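Local structure of transmembrane oligosaccharyl transferase (3WAJ) at residues A[163-166]-A[167-171]; A[252-255]-A[256-259]; A[416-419]-A[420-424]. The protein belongs to the archaeal STT3/AglB family of membrane-embedded oligosaccharyl transferases, with a helical GT-C-type membrane region that here holds a zinc ion. All blocks are in the same frame, centred on the assembly; numbering follows the deposited sequence.

How the contacts relate
All three contacts are local ones, within or at the end of helices of the membrane-embedded helical region, and they follow one another along the chain. Contact 1 opens helix 163-181 and carries the zinc ligand His163. Contact 2 lies in helix 243-261, its centre about 18 Å from that of contact 1; helix 199-214 bridges the two, packing on side chains of both. Contact 3, centred about 16 Å from contact 1 and about 27 Å from contact 2, closes helix 405-420. It touches contact 1 where Gln170 packs on Met417. Helix 429-446 meets contacts 1 (Tyr429) and 3 (Tyr430, Phe431), linking the zinc-bearing helix start to the end of helix 405-420.

Contact 1: A[163-166]-A[167-171]; sequences HIWE and AFWQV. With ZN (zinc ion), chain B.
Ala167 N is bonded to His163 O at 3.3 Å; His163, a zinc ligand, is the first residue of helix 163-181. Phe168 comes next: its N reaches Ile164 O at 2.9 Å, and its ring leaves the helix on the same side as Trp165. CZ3 of Trp165 lies over one face of the Phe168 ring, displaced toward the rim, and the two planes are inclined at 58°. Trp169 N is bonded to Trp165 O at 2.9 Å. Its indole runs alongside that of Trp165 with NE1 3.7 Å from Trp165 CE3; the planes differ by 26°, and the offset leaves little of one ring above the other. With Phe85 meeting both indoles edge-to-face, this side of the helix is an aromatic cluster, which helix 199-214 flanks. Gln170 N is hydrogen-bonded to Glu166 O at 3.0 Å. Glu166, extended beyond CG, accepts from His163 ND1 through OE1 at 3.0 Å, while its OE2 bonds to Tyr429. His163 NE2, on the far side of the imidazole, binds the zinc ion at 2.2 Å; Asp47 and Asp161 are the other residues of the site, and three waters bind the metal. The ND1 bond, bent and tilted 30° out of the imidazole plane, together with the zinc bond restricts the ring's rotation, and Glu166 probably acts as a second-shell residue to the metal.

Contact 2: A[252-255]-A[256-259]; sequences VTFA and VSAL
Ser257 OG donates to Phe254 O, three residues back, over 2.8 Å. The chi1 of Ser257, 67°, places OG between the backbone N and the carbonyl carbon, folded back toward the preceding turn. Phe254 O also accepts Ala258 N at 3.1 Å, and both donors come from one face of the Phe254 carbonyl plane. They differ in approach: the hydroxyl bends in at a C=O...OG angle of 111°, the amide at 148°, closer to the carbonyl direction. Two bonds therefore grip Phe254 O, and the serine hydroxyl is satisfied by its own helix. Ser257 OG also lies at the edge of the Phe254 ring, near its plane, 4.2 Å from Phe254 CD1. On another side of the helix Val252 and Val256 lie side by side and point the same way, CG1 of Val252 meeting CG2 of Val256 at 4.2 Å; that CG2 also rests against Val252 O at 3.3 Å. The backbone beneath is regular alpha-helix, with Val256 N on Val252 O at 2.7 Å, Ser257 N on Thr253 O at 2.9 Å and Leu259 N on Ala255 O at 3.2 Å. A serine hydroxyl returned to a carbonyl of the preceding turn is a familiar feature of membrane helices, where it pairs a polar group within an apolar setting; helix 243-261 belongs to the STT3 helical region. Thr253 also returns its hydroxyl to the helix, OG1 bonding to Val249 O four residues back. Further out, the Phe254 ring is received by Ala222, Ile225 and Leu226 of helix 221-234 and by Ser287 and Ala288 of helix 278-303. Ser257 and Ala258 pack on Leu284 of that second helix, while in helix 199-214 Pro201 meets Val252 and Thr253, and Ile208 meets Thr253 and Ser257.

Contact 3: A[416-419]-A[420-424]; sequences AMFI and ALWGQ
Hydrogen bonds from Ala420 N to Ala416 O at 2.9 Å and from Leu421 N to Met417 O at 2.8 Å join 416-419 to 420-424. Leu421 is the first residue to leave helical backbone angles, and Trp422 continues in an extended conformation, so the chain peels away from the axis. Phe418 O has Trp422 CB at 3.2 Å; Trp422 N is near but badly angled for a bond. The side chains pair four residues apart, on two sides of this ending. Met417 and Leu421 lie alongside each other and point the same way, with Met417 CG against Leu421 CD1 at 3.8 Å. The methionine chain is bent at its second and third torsions, which brings Met417 CE to 4.1 Å from Leu421 CD1. Leu421 CB is also close to Met417 O, at 3.2 Å, so the leucine leans on the carbonyl that receives its own amide. Phe418 and Trp422 form the second pair. CE1 of Phe418 is over one face of the indole, 4.2 Å from CZ3 of Trp422; the rings are inclined by 29° and slid far enough apart that they hardly overlap. CG of Trp422 is anti to its amide nitrogen (chi1 -171°), which carries the indole alongside the phenylalanine ring although the backbone has already turned off. Tyr430 and Phe431 of helix 429-446 close over Met417 and Leu421, and Phe431 also meets the Phe418 ring. The arrangement is that of a helix C-terminal end running into a connecting loop, here the link between two consecutive helices of the STT3-family membrane region, 405-420 and 429-446.

Contact 1: A[163-166]-A[167-171]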
ATOM      1  N   HIS A 163      10.262   3.696  -2.769  1.00 38.30           N
ATOM      2  CA  HIS A 163      10.253   3.374  -4.207  1.00 38.66           C
ATOM      3  C   HIS A 163      11.065   4.383  -5.033  1.00 38.14           C
ATOM      4  O   HIS A 163      11.701   4.016  -6.022  1.00 36.12           O
ATOM      5  CB  HIS A 163       8.821   3.207  -4.766  1.00 31.81           C
ATOM      6  CG  HIS A 163       7.968   2.272  -3.978  1.00 34.82           C
ATOM      7  ND1 HIS A 163       8.186   0.902  -3.949  1.00 32.01           N
ATOM      8  CD2 HIS A 163       6.891   2.483  -3.170  1.00 32.21           C
ATOM      9  CE1 HIS A 163       7.294   0.329  -3.157  1.00 36.23           C
ATOM     10  NE2 HIS A 163       6.491   1.274  -2.688  1.00 35.86           N
ATOM     11  N   ILE A 164      11.046   5.656  -4.645  1.00 36.10           N
ATOM     12  CA  ILE A 164      11.890   6.618  -5.347  1.00 39.86           C
ATOM     13  C   ILE A 164      13.352   6.238  -5.150  1.00 43.98           C
ATOM     14  O   ILE A 164      14.155   6.367  -6.068  1.00 47.19           O
ATOM     15  CB  ILE A 164      11.620   8.104  -4.947  1.00 47.83           C
ATOM     16  CG1 ILE A 164      12.565   9.045  -5.711  1.00 42.13           C
ATOM     17  CG2 ILE A 164      11.765   8.317  -3.448  1.00 47.70           C
ATOM     18  CD1 ILE A 164      12.321   9.078  -7.214  1.00 32.61           C
ATOM     19  N   TRP A 165      13.683   5.711  -3.973  1.00 41.02           N
ATOM     20  CA  TRP A 165      15.075   5.402  -3.662  1.00 41.32           C
ATOM     21  C   TRP A 165      15.570   4.112  -4.287  1.00 40.36           C
ATOM     22  O   TRP A 165      16.773   3.950  -4.518  1.00 49.81           O
ATOM     23  CB  TRP A 165      15.300   5.414  -2.152  1.00 44.06           C
ATOM     24  CG  TRP A 165      14.973   6.764  -1.572  1.00 44.77           C
ATOM     25  CD1 TRP A 165      13.879   7.098  -0.821  1.00 43.89           C
ATOM     26  CD2 TRP A 165      15.739   7.963  -1.722  1.00 43.46           C
ATOM     27  NE1 TRP A 165      13.928   8.429  -0.484  1.00 41.87           N
ATOM     28  CE2 TRP A 165      15.062   8.985  -1.023  1.00 46.95           C
ATOM     29  CE3 TRP A 165      16.937   8.271  -2.372  1.00 42.70           C
ATOM     30  CZ2 TRP A 165      15.544  10.303  -0.961  1.00 50.04           C
ATOM     31  CZ3 TRP A 165      17.415   9.573  -2.312  1.00 47.45           C
ATOM     32  CH2 TRP A 165      16.719  10.574  -1.610  1.00 50.50           C
ATOM     33  N   GLU A 166      14.652   3.186  -4.541  1.00 35.24           N
ATOM     34  CA  GLU A 166      14.981   2.034  -5.359  1.00 39.88           C
ATOM     35  C   GLU A 166      15.452   2.553  -6.709  1.00 41.48           C
ATOM     36  O   GLU A 166      16.513   2.179  -7.188  1.00 41.44           O
ATOM     37  CB  GLU A 166      13.757   1.149  -5.570  1.00 38.62           C
ATOM     38  CG  GLU A 166      13.306   0.380  -4.371  1.00 33.05           C
ATOM     39  CD  GLU A 166      12.051  -0.400  -4.663  1.00 36.01           C
ATOM     40  OE1 GLU A 166      10.999  -0.081  -4.065  1.00 40.77           O
ATOM     41  OE2 GLU A 166      12.106  -1.315  -5.515  1.00 33.33           O
ATOM     42  N   ALA A 167      14.657   3.427  -7.320  1.00 38.98           N
ATOM     43  CA  ALA A 167      15.023   3.963  -8.629  1.00 43.25           C
ATOM     44  C   ALA A 167      16.339   4.741  -8.566  1.00 46.96           C
ATOM     45  O   ALA A 167      17.245   4.521  -9.371  1.00 50.98           O
ATOM     46  CB  ALA A 167      13.913   4.820  -9.204  1.00 40.09           C
ATOM     47  N   PHE A 168      16.450   5.628  -7.588  1.00 40.47           N
ATOM     48  CA  PHE A 168      17.619   6.488  -7.462  1.00 41.92           C
ATOM     49  C   PHE A 168      18.900   5.665  -7.279  1.00 48.37           C
ATOM     50  O   PHE A 168      19.880   5.884  -7.979  1.00 55.57           O
ATOM     51  CB  PHE A 168      17.422   7.474  -6.302  1.00 42.99           C
ATOM     52  CG  PHE A 168      18.516   8.509  -6.174  1.00 42.17           C
ATOM     53  CD1 PHE A 168      18.300   9.811  -6.589  1.00 40.59           C
ATOM     54  CD2 PHE A 168      19.747   8.183  -5.611  1.00 49.00           C
ATOM     55  CE1 PHE A 168      19.286  10.768  -6.460  1.00 41.67           C
ATOM     56  CE2 PHE A 168      20.745   9.131  -5.488  1.00 50.40           C
ATOM     57  CZ  PHE A 168      20.514  10.429  -5.912  1.00 45.75           C
ATOM     58  N   TRP A 169      18.914   4.725  -6.344  1.00 45.48           N
ATOM     59  CA  TRP A 169      20.144   3.976  -6.122  1.00 47.11           C
ATOM     60  C   TRP A 169      20.426   2.942  -7.220  1.00 52.50           C
ATOM     61  O   TRP A 169      21.586   2.616  -7.479  1.00 62.55           O
ATOM     62  CB  TRP A 169      20.196   3.361  -4.708  1.00 40.51           C
ATOM     63  CG  TRP A 169      20.213   4.418  -3.615  1.00 43.73           C
ATOM     64  CD1 TRP A 169      19.247   4.643  -2.666  1.00 44.81           C
ATOM     65  CD2 TRP A 169      21.231   5.410  -3.388  1.00 43.95           C
ATOM     66  NE1 TRP A 169      19.610   5.700  -1.862  1.00 41.62           N
ATOM     67  CE2 TRP A 169      20.817   6.192  -2.285  1.00 45.03           C
ATOM     68  CE3 TRP A 169      22.448   5.711  -4.009  1.00 43.89           C
ATOM     69  CZ2 TRP A 169      21.588   7.258  -1.789  1.00 43.17           C
ATOM     70  CZ3 TRP A 169      23.209   6.762  -3.520  1.00 42.72           C
ATOM     71  CH2 TRP A 169      22.776   7.527  -2.421  1.00 45.66           C
ATOM     72  N   GLN A 170      19.388   2.429  -7.877  1.00 46.14           N
ATOM     73  CA  GLN A 170      19.619   1.448  -8.939  1.00 47.45           C
ATOM     74  C   GLN A 170      20.331   2.105 -10.117  1.00 49.44           C
ATOM     75  O   GLN A 170      21.367   1.619 -10.582  1.00 44.64           O
ATOM     76  CB  GLN A 170      18.324   0.800  -9.428  1.00 47.11           C
ATOM     77  CG  GLN A 170      18.575  -0.335 -10.422  1.00 50.15           C
ATOM     78  CD  GLN A 170      17.355  -0.668 -11.256  1.00 53.11           C
ATOM     79  OE1 GLN A 170      16.760  -1.742 -11.120  1.00 61.01           O
ATOM     80  NE2 GLN A 170      16.972   0.256 -12.126  1.00 45.94           N
ATOM     81  N   VAL A 171      19.757   3.210 -10.589  1.00 50.59           N
ATOM     82  CA  VAL A 171      20.351   4.013 -11.653  1.00 52.95           C
ATOM     83  C   VAL A 171      21.742   4.502 -11.248  1.00 57.19           C
ATOM     84  O   VAL A 171      22.687   4.418 -12.033  1.00 66.18           O
ATOM     85  CB  VAL A 171      19.447   5.197 -12.020  1.00 48.46           C
ATOM     86  CG1 VAL A 171      20.059   6.019 -13.157  1.00 42.78           C
ATOM     87  CG2 VAL A 171      18.072   4.690 -12.420  1.00 44.95           C
TER
HETATM   88 ZN    ZN B 901       5.170   1.237  -0.979  1.00 40.25          ZN
HETATM   89  O   HOH W   1       4.457  -1.073  -1.664  1.00 39.00           O
HETATM   90  O   HOH W   2       6.713   0.635   0.578  1.00 37.98           O
HETATM   91  O   HOH W   3       3.029   1.566  -0.879  1.00 71.69           O

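Contact 2: A[252-255]-A[256-259]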
ATOM      1  N   VAL A 252      35.892  -5.248  -6.262  1.00 61.17           N
ATOM      2  CA  VAL A 252      35.889  -4.176  -5.268  1.00 59.50           C
ATOM      3  C   VAL A 252      34.465  -3.732  -4.933  1.00 59.92           C
ATOM      4  O   VAL A 252      34.083  -3.676  -3.756  1.00 57.48           O
ATOM      5  CB  VAL A 252      36.742  -2.960  -5.723  1.00 50.57           C
ATOM      6  CG1 VAL A 252      36.643  -1.806  -4.716  1.00 48.46           C
ATOM      7  CG2 VAL A 252      38.199  -3.372  -5.910  1.00 45.20           C
ATOM      8  N   THR A 253      33.691  -3.431  -5.975  1.00 59.03           N
ATOM      9  CA  THR A 253      32.294  -3.004  -5.841  1.00 59.27           C
ATOM     10  C   THR A 253      31.452  -3.971  -4.985  1.00 58.53           C
ATOM     11  O   THR A 253      30.819  -3.575  -3.990  1.00 56.65           O
ATOM     12  CB  THR A 253      31.643  -2.869  -7.229  1.00 56.35           C
ATOM     13  OG1 THR A 253      32.372  -1.918  -8.015  1.00 57.27           O
ATOM     14  CG2 THR A 253      30.196  -2.426  -7.117  1.00 56.54           C
ATOM     15  N   PHE A 254      31.451  -5.237  -5.376  1.00 54.21           N
ATOM     16  CA  PHE A 254      30.707  -6.248  -4.639  1.00 58.41           C
ATOM     17  C   PHE A 254      31.267  -6.436  -3.232  1.00 58.36           C
ATOM     18  O   PHE A 254      30.507  -6.641  -2.292  1.00 59.65           O
ATOM     19  CB  PHE A 254      30.665  -7.565  -5.425  1.00 55.35           C
ATOM     20  CG  PHE A 254      29.725  -7.529  -6.595  1.00 56.83           C
ATOM     21  CD1 PHE A 254      28.426  -7.050  -6.439  1.00 53.66           C
ATOM     22  CD2 PHE A 254      30.133  -7.958  -7.853  1.00 57.17           C
ATOM     23  CE1 PHE A 254      27.539  -7.011  -7.515  1.00 56.68           C
ATOM     24  CE2 PHE A 254      29.254  -7.920  -8.942  1.00 57.30           C
ATOM     25  CZ  PHE A 254      27.955  -7.448  -8.769  1.00 60.11           C
ATOM     26  N   ALA A 255      32.588  -6.350  -3.084  1.00 52.35           N
ATOM     27  CA  ALA A 255      33.187  -6.412  -1.753  1.00 51.93           C
ATOM     28  C   ALA A 255      32.680  -5.266  -0.871  1.00 51.79           C
ATOM     29  O   ALA A 255      32.259  -5.483   0.274  1.00 53.35           O
ATOM     30  CB  ALA A 255      34.715  -6.402  -1.833  1.00 49.55           C
ATOM     31  N   VAL A 256      32.710  -4.050  -1.408  1.00 48.78           N
ATOM     32  CA  VAL A 256      32.286  -2.890  -0.638  1.00 49.86           C
ATOM     33  C   VAL A 256      30.805  -2.985  -0.279  1.00 51.12           C
ATOM     34  O   VAL A 256      30.434  -2.748   0.865  1.00 52.50           O
ATOM     35  CB  VAL A 256      32.613  -1.565  -1.364  1.00 54.05           C
ATOM     36  CG1 VAL A 256      31.919  -0.381  -0.690  1.00 52.98           C
ATOM     37  CG2 VAL A 256      34.129  -1.347  -1.405  1.00 53.52           C
ATOM     38  N   SER A 257      29.969  -3.356  -1.246  1.00 48.85           N
ATOM     39  CA  SER A 257      28.526  -3.446  -1.012  1.00 48.61           C
ATOM     40  C   SER A 257      28.226  -4.399   0.131  1.00 48.03           C
ATOM     41  O   SER A 257      27.338  -4.141   0.947  1.00 51.69           O
ATOM     42  CB  SER A 257      27.790  -3.905  -2.275  1.00 48.11           C
ATOM     43  OG  SER A 257      28.120  -5.243  -2.605  1.00 48.69           O
ATOM     44  N   ALA A 258      28.979  -5.500   0.189  1.00 44.32           N
ATOM     45  CA  ALA A 258      28.814  -6.503   1.245  1.00 44.79           C
ATOM     46  C   ALA A 258      29.172  -5.937   2.626  1.00 50.55           C
ATOM     47  O   ALA A 258      28.516  -6.236   3.620  1.00 48.57           O
ATOM     48  CB  ALA A 258      29.647  -7.713   0.940  1.00 39.61           C
ATOM     49  N   LEU A 259      30.232  -5.135   2.676  1.00 53.54           N
ATOM     50  CA  LEU A 259      30.656  -4.476   3.907  1.00 57.91           C
ATOM     51  C   LEU A 259      29.587  -3.530   4.423  1.00 59.17           C
ATOM     52  O   LEU A 259      29.306  -3.481   5.623  1.00 66.42           O
ATOM     53  CB  LEU A 259      31.939  -3.680   3.666  1.00 61.71           C
ATOM     54  CG  LEU A 259      33.235  -4.462   3.751  1.00 69.97           C
ATOM     55  CD1 LEU A 259      34.409  -3.555   3.417  1.00 77.46           C
ATOM     56  CD2 LEU A 259      33.360  -5.028   5.150  1.00 69.25           C
TER

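Contact 3: A[416-419]-A[420-424]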
ATOM      1  N   ALA A 416      16.345  -7.005 -18.860  1.00 70.94           N
ATOM      2  CA  ALA A 416      16.129  -7.677 -17.578  1.00 71.48           C
ATOM      3  C   ALA A 416      14.941  -7.052 -16.874  1.00 74.39           C
ATOM      4  O   ALA A 416      14.112  -7.749 -16.289  1.00 78.20           O
ATOM      5  CB  ALA A 416      17.361  -7.584 -16.708  1.00 68.86           C
ATOM      6  N   MET A 417      14.877  -5.726 -16.934  1.00 71.62           N
ATOM      7  CA  MET A 417      13.754  -4.971 -16.406  1.00 72.29           C
ATOM      8  C   MET A 417      12.465  -5.483 -17.041  1.00 77.26           C
ATOM      9  O   MET A 417      11.521  -5.887 -16.350  1.00 79.87           O
ATOM     10  CB  MET A 417      13.947  -3.485 -16.732  1.00 72.34           C
ATOM     11  CG  MET A 417      13.496  -2.505 -15.663  1.00 73.60           C
ATOM     12  SD  MET A 417      14.802  -2.009 -14.505  1.00 86.36           S
ATOM     13  CE  MET A 417      15.101  -3.519 -13.603  1.00 30.05           C
ATOM     14  N   PHE A 418      12.451  -5.470 -18.370  1.00 72.99           N
ATOM     15  CA  PHE A 418      11.324  -5.946 -19.149  1.00 70.41           C
ATOM     16  C   PHE A 418      10.950  -7.382 -18.810  1.00 73.63           C
ATOM     17  O   PHE A 418       9.794  -7.669 -18.516  1.00 79.13           O
ATOM     18  CB  PHE A 418      11.667  -5.859 -20.626  1.00 77.12           C
ATOM     19  CG  PHE A 418      10.802  -4.922 -21.381  1.00 82.07           C
ATOM     20  CD1 PHE A 418       9.594  -5.355 -21.907  1.00 86.43           C
ATOM     21  CD2 PHE A 418      11.188  -3.602 -21.566  1.00 82.84           C
ATOM     22  CE1 PHE A 418       8.778  -4.487 -22.614  1.00 90.00           C
ATOM     23  CE2 PHE A 418      10.382  -2.723 -22.271  1.00 85.97           C
ATOM     24  CZ  PHE A 418       9.175  -3.166 -22.796  1.00 89.86           C
ATOM     25  N   ILE A 419      11.931  -8.276 -18.861  1.00 73.76           N
ATOM     26  CA  ILE A 419      11.700  -9.695 -18.608  1.00 71.17           C
ATOM     27  C   ILE A 419      11.122  -9.943 -17.208  1.00 70.24           C
ATOM     28  O   ILE A 419      10.157 -10.683 -17.048  1.00 73.98           O
ATOM     29  CB  ILE A 419      12.992 -10.529 -18.835  1.00 83.96           C
ATOM     30  CG1 ILE A 419      13.433 -10.466 -20.303  1.00 86.29           C
ATOM     31  CG2 ILE A 419      12.785 -11.971 -18.421  1.00 82.69           C
ATOM     32  CD1 ILE A 419      12.458 -11.097 -21.277  1.00 88.21           C
ATOM     33  N   ALA A 420      11.695  -9.309 -16.195  1.00 72.15           N
ATOM     34  CA  ALA A 420      11.271  -9.569 -14.821  1.00 70.59           C
ATOM     35  C   ALA A 420       9.991  -8.824 -14.434  1.00 80.46           C
ATOM     36  O   ALA A 420       9.173  -9.344 -13.672  1.00 87.39           O
ATOM     37  CB  ALA A 420      12.402  -9.256 -13.838  1.00 60.96           C
ATOM     38  N   LEU A 421       9.816  -7.611 -14.955  1.00 82.15           N
ATOM     39  CA  LEU A 421       8.728  -6.745 -14.497  1.00 82.64           C
ATOM     40  C   LEU A 421       7.620  -6.551 -15.526  1.00 88.99           C
ATOM     41  O   LEU A 421       7.040  -5.474 -15.622  1.00 91.51           O
ATOM     42  CB  LEU A 421       9.281  -5.384 -14.082  1.00 77.48           C
ATOM     43  CG  LEU A 421      10.582  -5.415 -13.283  1.00 75.49           C
ATOM     44  CD1 LEU A 421      11.108  -4.003 -13.088  1.00 78.25           C
ATOM     45  CD2 LEU A 421      10.394  -6.107 -11.938  1.00 71.65           C
ATOM     46  N   TRP A 422       7.322  -7.598 -16.286  1.00 93.78           N
ATOM     47  CA  TRP A 422       6.287  -7.526 -17.308  1.00 95.92           C
ATOM     48  C   TRP A 422       4.939  -7.929 -16.721  1.00 98.58           C
ATOM     49  O   TRP A 422       4.794  -9.035 -16.187  1.00 99.24           O
ATOM     50  CB  TRP A 422       6.653  -8.432 -18.481  1.00100.34           C
ATOM     51  CG  TRP A 422       5.785  -8.278 -19.688  1.00107.65           C
ATOM     52  CD1 TRP A 422       5.238  -9.283 -20.435  1.00111.19           C
ATOM     53  CD2 TRP A 422       5.366  -7.047 -20.301  1.00111.99           C
ATOM     54  NE1 TRP A 422       4.505  -8.755 -21.473  1.00115.29           N
ATOM     55  CE2 TRP A 422       4.566  -7.387 -21.413  1.00114.18           C
ATOM     56  CE3 TRP A 422       5.590  -5.693 -20.020  1.00112.62           C
ATOM     57  CZ2 TRP A 422       3.988  -6.422 -22.240  1.00113.83           C
ATOM     58  CZ3 TRP A 422       5.014  -4.738 -20.842  1.00112.94           C
ATOM     59  CH2 TRP A 422       4.222  -5.106 -21.937  1.00113.47           C
ATOM     60  N   GLY A 423       3.965  -7.024 -16.803  1.00 98.89           N
ATOM     61  CA  GLY A 423       2.632  -7.275 -16.280  1.00 97.27           C
ATOM     62  C   GLY A 423       2.509  -7.041 -14.784  1.00 97.01           C
ATOM     63  O   GLY A 423       1.408  -7.119 -14.232  1.00 99.14           O
ATOM     64  N   GLN A 424       3.638  -6.764 -14.133  1.00 94.05           N
ATOM     65  CA  GLN A 424       3.670  -6.459 -12.703  1.00 88.08           C
ATOM     66  C   GLN A 424       3.528  -4.961 -12.466  1.00 87.58           C
ATOM     67  O   GLN A 424       4.530  -4.250 -12.380  1.00 88.05           O
ATOM     68  CB  GLN A 424       4.987  -6.931 -12.086  1.00 80.30           C
ATOM     69  CG  GLN A 424       5.116  -8.426 -11.949  1.00 79.78           C
ATOM     70  CD  GLN A 424       5.393  -8.850 -10.519  1.00 81.47           C
ATOM     71  OE1 GLN A 424       4.524  -8.739  -9.646  1.00 84.96           O
ATOM     72  NE2 GLN A 424       6.608  -9.331 -10.266  1.00 76.69           N
TER